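Local coordinates for protein glutathione transferase gst1-6 (Anopheles dirus, PDB 1V2A) that probably catalyses the conjugation of glutathione to electrophilic halide substrates, releasing the halide, and works as a homodimeric Delta-class enzyme of detoxification, at residues D109-H112 with L113-K117; E182-R185 with A186-D190. All coordinates share one frame; numbering follows the deposited sequence.

Contact 1 (D109-H112 with L113-K117); sequences DVIH and LVMKK
The C-terminal end of helix 86-115, in the all-helical domain of this glutathione transferase, brings Met115 against both Ile111 and His112. Met115 SD lies at the edge of the His112 imidazole and in its plane, 3.9 Å from His112 ND1; the two side chains run side by side in the same direction. Its other neighbour is Ile111, whose CG2 branch, anti to the backbone N, meets Met115 SD at 4.0 Å. The His112 side chain comes within about 5 Å of the bound glutathione sulfonic acid, which places this residue near the glutathione site, though not in direct contact with the ligand.

Beneath the side chains the backbone keeps its i to i+4 ladder: Val114 N reaches Val110 O at 3.0 Å with an N-H...O angle of 176°, and Met115 N reaches Ile111 O at 2.9 Å. The last rung, Lys116 N to His112 O, is weak. A Schellman motif ends the helix, with Lys117 at positive phi as its C-prime residue, and Lys117 NZ folds back to Met115 O at 3.0 Å.

On the side of the helix toward Leu167, Val110 CG1 and Val114 CG2 approach to 4.2 Å, and both side chains touch that leucine.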
ATOM      1  N   ASP B 109     -12.928  -4.650  -4.847  1.00 26.66           N
ATOM      2  CA  ASP B 109     -13.965  -4.990  -3.878  1.00 28.37           C
ATOM      3  C   ASP B 109     -15.239  -5.220  -4.686  1.00 28.21           C
ATOM      4  O   ASP B 109     -15.892  -6.251  -4.556  1.00 29.88           O
ATOM      5  CB  ASP B 109     -14.186  -3.855  -2.871  1.00 27.57           C
ATOM      6  CG  ASP B 109     -13.230  -3.920  -1.683  1.00 29.75           C
ATOM      7  OD1 ASP B 109     -12.459  -4.898  -1.580  1.00 30.94           O
ATOM      8  OD2 ASP B 109     -13.260  -2.991  -0.844  1.00 27.37           O
ATOM      9  N   VAL B 110     -15.570  -4.260  -5.546  1.00 27.50           N
ATOM     10  CA  VAL B 110     -16.754  -4.370  -6.388  1.00 25.32           C
ATOM     11  C   VAL B 110     -16.687  -5.629  -7.258  1.00 25.45           C
ATOM     12  O   VAL B 110     -17.643  -6.398  -7.327  1.00 26.31           O
ATOM     13  CB  VAL B 110     -16.906  -3.145  -7.311  1.00 24.10           C
ATOM     14  CG1 VAL B 110     -18.192  -3.260  -8.103  1.00 25.48           C
ATOM     15  CG2 VAL B 110     -16.922  -1.864  -6.498  1.00 22.75           C
ATOM     16  N   ILE B 111     -15.556  -5.849  -7.920  1.00 25.84           N
ATOM     17  CA  ILE B 111     -15.434  -7.021  -8.777  1.00 24.56           C
ATOM     18  C   ILE B 111     -15.660  -8.317  -8.002  1.00 26.04           C
ATOM     19  O   ILE B 111     -16.341  -9.226  -8.493  1.00 28.38           O
ATOM     20  CB  ILE B 111     -14.050  -7.089  -9.473  1.00 22.82           C
ATOM     21  CG1 ILE B 111     -13.864  -5.876 -10.391  1.00 22.80           C
ATOM     22  CG2 ILE B 111     -13.936  -8.386 -10.266  1.00 19.74           C
ATOM     23  CD1 ILE B 111     -12.540  -5.837 -11.122  1.00 23.47           C
ATOM     24  N   HIS B 112     -15.091  -8.406  -6.802  1.00 25.91           N
ATOM     25  CA  HIS B 112     -15.235  -9.606  -5.973  1.00 27.09           C
ATOM     26  C   HIS B 112     -16.692  -9.922  -5.661  1.00 26.62           C
ATOM     27  O   HIS B 112     -17.077 -11.087  -5.549  1.00 28.52           O
ATOM     28  CB  HIS B 112     -14.475  -9.454  -4.654  1.00 27.28           C
ATOM     29  CG  HIS B 112     -12.995  -9.616  -4.781  1.00 28.80           C
ATOM     30  ND1 HIS B 112     -12.412 -10.367  -5.780  1.00 29.70           N
ATOM     31  CD2 HIS B 112     -11.980  -9.179  -3.998  1.00 27.47           C
ATOM     32  CE1 HIS B 112     -11.102 -10.387  -5.603  1.00 27.38           C
ATOM     33  NE2 HIS B 112     -10.815  -9.675  -4.528  1.00 25.73           N
ATOM     34  N   LEU B 113     -17.493  -8.879  -5.491  1.00 28.11           N
ATOM     35  CA  LEU B 113     -18.907  -9.051  -5.202  1.00 29.97           C
ATOM     36  C   LEU B 113     -19.608  -9.535  -6.461  1.00 30.62           C
ATOM     37  O   LEU B 113     -20.305 -10.548  -6.440  1.00 32.34           O
ATOM     38  CB  LEU B 113     -19.517  -7.729  -4.736  1.00 32.90           C
ATOM     39  CG  LEU B 113     -18.945  -7.195  -3.422  1.00 32.32           C
ATOM     40  CD1 LEU B 113     -19.529  -5.826  -3.104  1.00 32.63           C
ATOM     41  CD2 LEU B 113     -19.250  -8.178  -2.316  1.00 33.42           C
ATOM     42  N   VAL B 114     -19.401  -8.823  -7.567  1.00 30.85           N
ATOM     43  CA  VAL B 114     -20.031  -9.209  -8.820  1.00 27.15           C
ATOM     44  C   VAL B 114     -19.668 -10.655  -9.131  1.00 27.08           C
ATOM     45  O   VAL B 114     -20.437 -11.375  -9.767  1.00 27.05           O
ATOM     46  CB  VAL B 114     -19.592  -8.292  -9.985  1.00 26.69           C
ATOM     47  CG1 VAL B 114     -20.338  -8.675 -11.265  1.00 27.11           C
ATOM     48  CG2 VAL B 114     -19.866  -6.849  -9.635  1.00 27.69           C
ATOM     49  N   MET B 115     -18.498 -11.086  -8.674  1.00 26.46           N
ATOM     50  CA  MET B 115     -18.072 -12.460  -8.893  1.00 28.44           C
ATOM     51  C   MET B 115     -18.913 -13.422  -8.053  1.00 28.82           C
ATOM     52  O   MET B 115     -19.176 -14.540  -8.476  1.00 31.21           O
ATOM     53  CB  MET B 115     -16.594 -12.634  -8.534  1.00 30.12           C
ATOM     54  CG  MET B 115     -15.616 -12.006  -9.513  1.00 30.49           C
ATOM     55  SD  MET B 115     -13.903 -12.179  -8.938  1.00 34.60           S
ATOM     56  CE  MET B 115     -13.392 -13.638  -9.785  1.00 30.39           C
ATOM     57  N   LYS B 116     -19.326 -12.993  -6.863  1.00 30.99           N
ATOM     58  CA  LYS B 116     -20.146 -13.833  -5.984  1.00 33.51           C
ATOM     59  C   LYS B 116     -21.625 -13.545  -6.213  1.00 34.67           C
ATOM     60  O   LYS B 116     -22.468 -13.882  -5.389  1.00 33.21           O
ATOM     61  CB  LYS B 116     -19.835 -13.570  -4.503  1.00 32.58           C
ATOM     62  CG  LYS B 116     -18.446 -13.974  -4.035  1.00 33.79           C
ATOM     63  CD  LYS B 116     -18.340 -13.904  -2.505  1.00 35.15           C
ATOM     64  CE  LYS B 116     -18.616 -12.490  -1.974  1.00 36.75           C
ATOM     65  NZ  LYS B 116     -18.585 -12.407  -0.478  1.00 35.14           N
ATOM     66  N   LYS B 117     -21.935 -12.916  -7.339  1.00 37.51           N
ATOM     67  CA  LYS B 117     -23.308 -12.576  -7.673  1.00 39.70           C
ATOM     68  C   LYS B 117     -23.940 -11.765  -6.548  1.00 40.26           C
ATOM     69  O   LYS B 117     -25.030 -12.088  -6.082  1.00 39.37           O
ATOM     70  CB  LYS B 117     -24.140 -13.839  -7.923  1.00 42.48           C
ATOM     71  CG  LYS B 117     -23.530 -14.826  -8.924  1.00 46.08           C
ATOM     72  CD  LYS B 117     -22.362 -15.593  -8.303  1.00 47.95           C
ATOM     73  CE  LYS B 117     -21.652 -16.483  -9.306  1.00 49.17           C
ATOM     74  NZ  LYS B 117     -20.506 -17.195  -8.672  1.00 48.62           N
TER

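Contact 2 (E182-R185 with A186-D190)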
ATOM      1  N   GLU B 182      -4.494   7.560 -22.726  1.00 37.47           N
ATOM      2  CA  GLU B 182      -3.865   7.558 -24.042  1.00 38.25           C
ATOM      3  C   GLU B 182      -2.385   7.936 -23.935  1.00 37.57           C
ATOM      4  O   GLU B 182      -1.528   7.313 -24.566  1.00 33.04           O
ATOM      5  CB  GLU B 182      -4.593   8.540 -24.964  1.00 41.28           C
ATOM      6  CG  GLU B 182      -6.102   8.610 -24.734  1.00 47.20           C
ATOM      7  CD  GLU B 182      -6.849   7.355 -25.166  1.00 51.46           C
ATOM      8  OE1 GLU B 182      -6.398   6.229 -24.842  1.00 53.31           O
ATOM      9  OE2 GLU B 182      -7.905   7.500 -25.825  1.00 53.22           O
ATOM     10  N   ARG B 183      -2.098   8.958 -23.128  1.00 36.12           N
ATOM     11  CA  ARG B 183      -0.731   9.431 -22.926  1.00 34.50           C
ATOM     12  C   ARG B 183       0.195   8.320 -22.445  1.00 34.92           C
ATOM     13  O   ARG B 183       1.255   8.081 -23.026  1.00 35.63           O
ATOM     14  CB  ARG B 183      -0.701  10.572 -21.895  1.00 34.85           C
ATOM     15  CG  ARG B 183      -0.642  11.973 -22.482  1.00 34.59           C
ATOM     16  CD  ARG B 183      -0.160  13.002 -21.458  1.00 34.97           C
ATOM     17  NE  ARG B 183      -1.129  13.215 -20.390  1.00 36.98           N
ATOM     18  CZ  ARG B 183      -2.292  13.834 -20.554  1.00 36.67           C
ATOM     19  NH1 ARG B 183      -2.629  14.308 -21.742  1.00 36.68           N
ATOM     20  NH2 ARG B 183      -3.122  13.968 -19.531  1.00 40.14           N
ATOM     21  N   VAL B 184      -0.208   7.644 -21.375  1.00 35.10           N
ATOM     22  CA  VAL B 184       0.602   6.580 -20.797  1.00 33.31           C
ATOM     23  C   VAL B 184       0.804   5.390 -21.716  1.00 32.74           C
ATOM     24  O   VAL B 184       1.927   4.924 -21.903  1.00 33.25           O
ATOM     25  CB  VAL B 184      -0.006   6.091 -19.471  1.00 31.19           C
ATOM     26  CG1 VAL B 184       0.775   4.900 -18.940  1.00 31.03           C
ATOM     27  CG2 VAL B 184       0.005   7.223 -18.468  1.00 30.96           C
ATOM     28  N   ARG B 185      -0.281   4.897 -22.292  1.00 33.39           N
ATOM     29  CA  ARG B 185      -0.190   3.743 -23.179  1.00 34.27           C
ATOM     30  C   ARG B 185       0.637   4.069 -24.425  1.00 35.40           C
ATOM     31  O   ARG B 185       1.355   3.212 -24.949  1.00 33.49           O
ATOM     32  CB  ARG B 185      -1.598   3.281 -23.538  1.00 34.74           C
ATOM     33  CG  ARG B 185      -2.470   3.214 -22.298  1.00 35.16           C
ATOM     34  CD  ARG B 185      -3.653   2.292 -22.435  1.00 34.17           C
ATOM     35  NE  ARG B 185      -4.908   3.003 -22.579  1.00 32.66           N
ATOM     36  CZ  ARG B 185      -6.067   2.543 -22.134  1.00 29.98           C
ATOM     37  NH1 ARG B 185      -6.114   1.376 -21.514  1.00 27.97           N
ATOM     38  NH2 ARG B 185      -7.173   3.254 -22.302  1.00 31.31           N
ATOM     39  N   ALA B 186       0.553   5.315 -24.885  1.00 35.48           N
ATOM     40  CA  ALA B 186       1.315   5.739 -26.051  1.00 35.68           C
ATOM     41  C   ALA B 186       2.793   5.716 -25.693  1.00 35.63           C
ATOM     42  O   ALA B 186       3.649   5.788 -26.567  1.00 35.30           O
ATOM     43  CB  ALA B 186       0.904   7.141 -26.479  1.00 34.84           C
ATOM     44  N   GLU B 187       3.092   5.609 -24.403  1.00 36.44           N
ATOM     45  CA  GLU B 187       4.481   5.579 -23.965  1.00 34.98           C
ATOM     46  C   GLU B 187       4.929   4.189 -23.518  1.00 35.49           C
ATOM     47  O   GLU B 187       6.095   3.985 -23.177  1.00 37.57           O
ATOM     48  CB  GLU B 187       4.705   6.614 -22.859  1.00 35.77           C
ATOM     49  CG  GLU B 187       4.300   8.026 -23.283  1.00 35.06           C
ATOM     50  CD  GLU B 187       4.802   9.102 -22.343  1.00 35.75           C
ATOM     51  OE1 GLU B 187       4.363  10.264 -22.484  1.00 34.86           O
ATOM     52  OE2 GLU B 187       5.643   8.792 -21.471  1.00 36.46           O
ATOM     53  N   MET B 188       4.007   3.231 -23.514  1.00 36.13           N
ATOM     54  CA  MET B 188       4.359   1.855 -23.152  1.00 37.82           C
ATOM     55  C   MET B 188       4.734   1.163 -24.469  1.00 40.09           C
ATOM     56  O   MET B 188       3.958   1.167 -25.421  1.00 41.47           O
ATOM     57  CB  MET B 188       3.172   1.128 -22.505  1.00 32.15           C
ATOM     58  CG  MET B 188       2.647   1.751 -21.226  1.00 28.60           C
ATOM     59  SD  MET B 188       3.781   1.627 -19.824  1.00 28.33           S
ATOM     60  CE  MET B 188       4.534   3.285 -19.809  1.00 28.35           C
ATOM     61  N   PRO B 189       5.937   0.575 -24.542  1.00 42.86           N
ATOM     62  CA  PRO B 189       6.412  -0.114 -25.749  1.00 44.44           C
ATOM     63  C   PRO B 189       5.488  -1.229 -26.243  1.00 45.33           C
ATOM     64  O   PRO B 189       5.256  -2.209 -25.536  1.00 45.51           O
ATOM     65  CB  PRO B 189       7.780  -0.645 -25.320  1.00 45.02           C
ATOM     66  CG  PRO B 189       8.237   0.393 -24.324  1.00 43.31           C
ATOM     67  CD  PRO B 189       6.985   0.602 -23.509  1.00 42.56           C
ATOM     68  N   ASP B 190       4.981  -1.078 -27.466  1.00 47.27           N
ATOM     69  CA  ASP B 190       4.077  -2.060 -28.072  1.00 47.75           C
ATOM     70  C   ASP B 190       2.884  -2.351 -27.170  1.00 46.87           C
ATOM     71  O   ASP B 190       2.634  -3.505 -26.821  1.00 46.48           O
ATOM     72  CB  ASP B 190       4.807  -3.376 -28.354  1.00 49.70           C
ATOM     73  CG  ASP B 190       6.048  -3.190 -29.198  1.00 50.76           C
ATOM     74  OD1 ASP B 190       5.995  -2.419 -30.180  1.00 50.63           O
ATOM     75  OD2 ASP B 190       7.073  -3.832 -28.882  1.00 51.41           O
TER
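Where helix 175-185 runs out, Ala186 and Met188 take up the backbone carbonyls of Glu182 and Arg185. Among the backbone bonds, Ala186 N makes an i to i+4 link, 2.9 Å from Glu182 O. Two residues on, Met188 N lies 3.0 Å from Arg185 O and closes a type I beta turn from Arg185 to Met188; the donor stands well above the carbonyl plane, with a C=O...N angle of only 108°. Beyond the turn the chain runs on to Pro189 in an extended conformation.

The apolar part is carried by Val184 and Met188, side by side and pointing the same way. Val184 CG1 meets Met188 CE at 4.2 Å, and bends at chi2 (-69°) and chi3 (100°) curl the methionine back, leaving CE 3.7 Å from Val184 O.

Of the charged groups, Glu187 lays its CG beside Arg183 O and extends onward, so that OE1 accepts a hydrogen bond from Tyr144 OH. Arg183 NE is held by Ala143 O; it and Glu187 OE1 are 6.6 Å apart and make no direct ion pair. Glu182 OE1 and Arg185 NH2 form a long salt bridge at 4.0 Å.

Val184 and Arg185 pack on Leu158 of helix 152-162, while Met188 touches Leu17 of helix 13-22. The turn therefore joins the C-terminal helical domain to a helix of the thioredoxin-like N-terminal domain, just before helix 191-206 begins.

In the fold
After the thioredoxin-like domain, with its four-stranded sheet, the chain enters the helical domain through helix 86-115. Contact 1 lies at the far end of that helix, where the chain turns toward helix 122-141, and its His112 side chain comes near the bound glutathione sulfonic acid. Helices 122-141 and 152-162 follow before contact 2 ends helix 175-185 and leads to helix 191-206. Each contact is a local helix-ending turn, so the two come in series and neither nest nor cross. The centres of contact 1 and contact 2 are about 30 Å apart, on opposite sides of the chain's centre. The 109-117 end faces helix 122-141; the 182-190 end bridges helices 152-162 and 13-22.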